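Local coordinates for putative hemin transport system, substrate-binding protein (Burkholderia cenocepacia J2315, PDB 5GIZ) that binds heme in the periplasm and probably hands it to a membrane transporter for uptake into the cell, at residues 103-108 with 123-128. Numbering follows the deposited sequence. Where two conformers were deposited one is given.
Sequences SVRAKI and ALLQRF
I108 reaches across from 103-108 and touches L124, L125 and F128 of 123-128, and its two branches divide the work. The CG1 arm, which lies opposite the carbonyl carbon (chi1 -67°), carries CD1 over one face of the F128 ring. There CD1 sits 4.2 Å from the centroid of the F128 ring, a CH-pi contact displaced toward the CG side of the ring. The shorter branch, CG2, meets L124 CD2 at 3.9 Å and lies 4.2 Å from L125 CB, close to the backbone of the facing helix. A beta-branched isoleucine suits this place because it presents methyls to a ring and to a leucine at once.

F128 holds its ring out toward the other helix, with CG anti to the backbone N (chi1 178°). A flat, wide phenylalanine suits the gap between the helices, since it offers one face to I108 CD1 and still reaches V104 with CE2 and CZ. V104 CG1 touches F128 CE2 at 3.6 Å, and beyond the segments L255 and P256 of helix 255-269 pack on the same phenylalanine.

On the more exposed flank, R105 and L125 cross at about a right angle. L125 CD1 tucks under the bend of the arginine, 3.8 Å from R105 CB and 3.7 Å from R105 NE, while R105 CG lies 3.8 Å from F128 CE1. The long aliphatic stem thus shields the hydrophobic seam, and the guanidinium at its end is engaged by salt bridges to E102 and D129, the latter tying it to the opposite helix.

The segment axes run 10.0 Å apart at 156°, nearly antiparallel. This is the apolar packing of a helical hairpin, joining helix 101-114 to helix 118-141, the long helix that links the two lobes in this class of periplasmic binding protein.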
ATOM      1  N   SER A 103      -5.472   7.927  -8.363  1.00 15.04           N
ATOM      2  CA  SER A 103      -5.077   6.609  -8.788  1.00 16.26           C
ATOM      3  C   SER A 103      -5.949   5.523  -8.064  1.00 15.35           C
ATOM      4  O   SER A 103      -6.293   4.510  -8.668  1.00 16.17           O
ATOM      5  CB  SER A 103      -3.576   6.442  -8.462  1.00 18.55           C
ATOM      6  OG  SER A 103      -3.153   5.173  -8.867  1.00 20.96           O
ATOM      7  N   VAL A 104      -6.362   5.769  -6.821  1.00 13.89           N
ATOM      8  CA  VAL A 104      -7.188   4.815  -6.107  1.00 13.21           C
ATOM      9  C   VAL A 104      -8.578   4.850  -6.729  1.00 13.03           C
ATOM     10  O   VAL A 104      -9.208   3.811  -6.917  1.00 12.51           O
ATOM     11  CB  VAL A 104      -7.336   5.138  -4.615  1.00 12.92           C
ATOM     12  CG1 VAL A 104      -8.262   4.167  -3.908  1.00 12.93           C
ATOM     13  CG2 VAL A 104      -5.975   5.240  -3.976  1.00 13.14           C
ATOM     14  N   ARG A 105      -9.062   6.074  -6.997  1.00 13.19           N
ATOM     15  CA  ARG A 105     -10.383   6.212  -7.624  0.70 13.73           C
ATOM     16  C   ARG A 105     -10.433   5.477  -8.967  1.00 13.88           C
ATOM     17  O   ARG A 105     -11.465   4.840  -9.310  1.00 13.94           O
ATOM     18  CB  ARG A 105     -10.727   7.680  -7.815  0.70 14.21           C
ATOM     19  CG  ARG A 105     -10.799   8.375  -6.473  0.70 14.10           C
ATOM     20  CD  ARG A 105     -11.010   9.826  -6.636  0.70 14.27           C
ATOM     21  NE  ARG A 105     -12.416  10.092  -6.837  0.70 14.41           N
ATOM     22  CZ  ARG A 105     -12.966  10.697  -7.883  0.70 14.41           C
ATOM     23  NH1 ARG A 105     -12.244  11.036  -8.985  0.70 14.94           N
ATOM     24  NH2 ARG A 105     -14.300  10.945  -7.834  0.70 14.20           N
ATOM     25  N   ALA A 106      -9.324   5.472  -9.714  1.00 14.05           N
ATOM     26  CA  ALA A 106      -9.249   4.744 -10.975  1.00 14.77           C
ATOM     27  C   ALA A 106      -9.246   3.229 -10.767  1.00 14.14           C
ATOM     28  O   ALA A 106      -9.763   2.494 -11.579  1.00 14.25           O
ATOM     29  CB  ALA A 106      -8.017   5.177 -11.772  1.00 14.79           C
ATOM     30  N   LYS A 107      -8.686   2.758  -9.667  1.00 13.84           N
ATOM     31  CA  LYS A 107      -8.763   1.347  -9.327  1.00 13.95           C
ATOM     32  C   LYS A 107     -10.240   0.984  -9.046  1.00 13.40           C
ATOM     33  O   LYS A 107     -10.738  -0.039  -9.452  1.00 13.27           O
ATOM     34  CB  LYS A 107      -7.897   1.006  -8.106  1.00 14.55           C
ATOM     35  CG  LYS A 107      -6.397   1.090  -8.329  1.00 15.50           C
ATOM     36  CD  LYS A 107      -5.592   0.802  -7.070  1.00 15.41           C
ATOM     37  CE  LYS A 107      -4.160   1.346  -7.140  1.00 15.71           C
ATOM     38  NZ  LYS A 107      -3.357   0.941  -5.939  1.00 15.15           N
ATOM     39  N   ILE A 108     -10.932   1.850  -8.304  1.00 12.98           N
ATOM     40  CA  ILE A 108     -12.344   1.563  -8.003  1.00 13.10           C
ATOM     41  C   ILE A 108     -13.165   1.439  -9.291  1.00 13.54           C
ATOM     42  O   ILE A 108     -13.848   0.449  -9.509  1.00 13.97           O
ATOM     43  CB  ILE A 108     -12.956   2.617  -7.051  1.00 12.87           C
ATOM     44  CG1 ILE A 108     -12.273   2.508  -5.670  1.00 12.24           C
ATOM     45  CG2 ILE A 108     -14.468   2.461  -6.893  1.00 13.21           C
ATOM     46  CD1 ILE A 108     -12.563   3.659  -4.731  1.00 12.26           C
ATOM     47  N   ALA A 123     -21.242   3.272  -6.300  1.00 18.17           N
ATOM     48  CA  ALA A 123     -21.588   3.387  -4.870  1.00 17.96           C
ATOM     49  C   ALA A 123     -20.338   3.437  -4.002  1.00 16.89           C
ATOM     50  O   ALA A 123     -20.238   4.226  -3.080  1.00 17.52           O
ATOM     51  CB  ALA A 123     -22.474   2.232  -4.456  1.00 18.79           C
ATOM     52  N   LEU A 124     -19.412   2.553  -4.323  1.00 15.69           N
ATOM     53  CA  LEU A 124     -18.127   2.531  -3.584  1.00 14.90           C
ATOM     54  C   LEU A 124     -17.384   3.857  -3.765  1.00 14.64           C
ATOM     55  O   LEU A 124     -16.831   4.405  -2.820  1.00 14.43           O
ATOM     56  CB  LEU A 124     -17.256   1.389  -4.046  1.00 14.89           C
ATOM     57  CG  LEU A 124     -15.864   1.257  -3.405  1.00 14.69           C
ATOM     58  CD1 LEU A 124     -15.940   1.230  -1.867  1.00 15.05           C
ATOM     59  CD2 LEU A 124     -15.106   0.050  -3.931  1.00 14.63           C
ATOM     60  N   LEU A 125     -17.387   4.409  -4.981  1.00 15.07           N
ATOM     61  CA  LEU A 125     -16.694   5.667  -5.224  1.00 14.83           C
ATOM     62  C   LEU A 125     -17.310   6.817  -4.411  1.00 15.03           C
ATOM     63  O   LEU A 125     -16.630   7.661  -3.876  1.00 14.04           O
ATOM     64  CB  LEU A 125     -16.671   5.980  -6.748  1.00 15.82           C
ATOM     65  CG  LEU A 125     -15.834   7.207  -7.119  1.00 16.67           C
ATOM     66  CD1 LEU A 125     -14.366   6.929  -6.835  1.00 17.16           C
ATOM     67  CD2 LEU A 125     -16.034   7.605  -8.564  1.00 17.23           C
ATOM     68  N   GLN A 126     -18.627   6.843  -4.334  0.80 14.31           N
ATOM     69  CA  GLN A 126     -19.297   7.871  -3.597  0.80 15.50           C
ATOM     70  C   GLN A 126     -18.940   7.789  -2.103  0.80 15.34           C
ATOM     71  O   GLN A 126     -18.667   8.795  -1.482  0.80 15.14           O
ATOM     72  CB  GLN A 126     -20.775   7.735  -3.857  0.80 17.08           C
ATOM     73  CG  GLN A 126     -21.647   8.689  -3.113  0.80 18.78           C
ATOM     74  CD  GLN A 126     -23.118   8.328  -3.335  0.80 20.88           C
ATOM     75  OE1 GLN A 126     -23.601   7.310  -2.842  0.80 26.04           O
ATOM     76  NE2 GLN A 126     -23.786   9.088  -4.111  0.80 21.94           N
ATOM     77  N   ARG A 127     -18.887   6.576  -1.545  1.00 15.73           N
ATOM     78  CA  ARG A 127     -18.492   6.385  -0.121  1.00 17.24           C
ATOM     79  C   ARG A 127     -17.052   6.807   0.107  1.00 15.49           C
ATOM     80  O   ARG A 127     -16.713   7.542   1.035  1.00 15.14           O
ATOM     81  CB  ARG A 127     -18.608   4.898   0.306  1.00 21.17           C
ATOM     82  CG  ARG A 127     -19.998   4.307   0.207  1.00 27.52           C
ATOM     83  CD  ARG A 127     -20.241   3.079   1.086  1.00 33.86           C
ATOM     84  NE  ARG A 127     -19.363   1.928   0.850  1.00 39.81           N
ATOM     85  CZ  ARG A 127     -19.492   1.032  -0.133  1.00 43.58           C
ATOM     86  NH1 ARG A 127     -20.468   1.113  -1.051  1.00 44.07           N
ATOM     87  NH2 ARG A 127     -18.623   0.031  -0.197  1.00 49.54           N
ATOM     88  N   PHE A 128     -16.172   6.309  -0.762  1.00 13.56           N
ATOM     89  CA  PHE A 128     -14.778   6.632  -0.724  1.00 12.67           C
ATOM     90  C   PHE A 128     -14.565   8.148  -0.746  1.00 12.37           C
ATOM     91  O   PHE A 128     -13.813   8.699   0.073  1.00 11.96           O
ATOM     92  CB  PHE A 128     -14.059   5.952  -1.888  1.00 12.37           C
ATOM     93  CG  PHE A 128     -12.627   6.268  -1.953  1.00 12.27           C
ATOM     94  CD1 PHE A 128     -12.183   7.385  -2.631  1.00 12.34           C
ATOM     95  CD2 PHE A 128     -11.677   5.436  -1.366  1.00 12.23           C
ATOM     96  CE1 PHE A 128     -10.854   7.685  -2.755  1.00 12.55           C
ATOM     97  CE2 PHE A 128     -10.346   5.728  -1.475  1.00 12.51           C
ATOM     98  CZ  PHE A 128      -9.909   6.849  -2.172  1.00 12.31           C
TER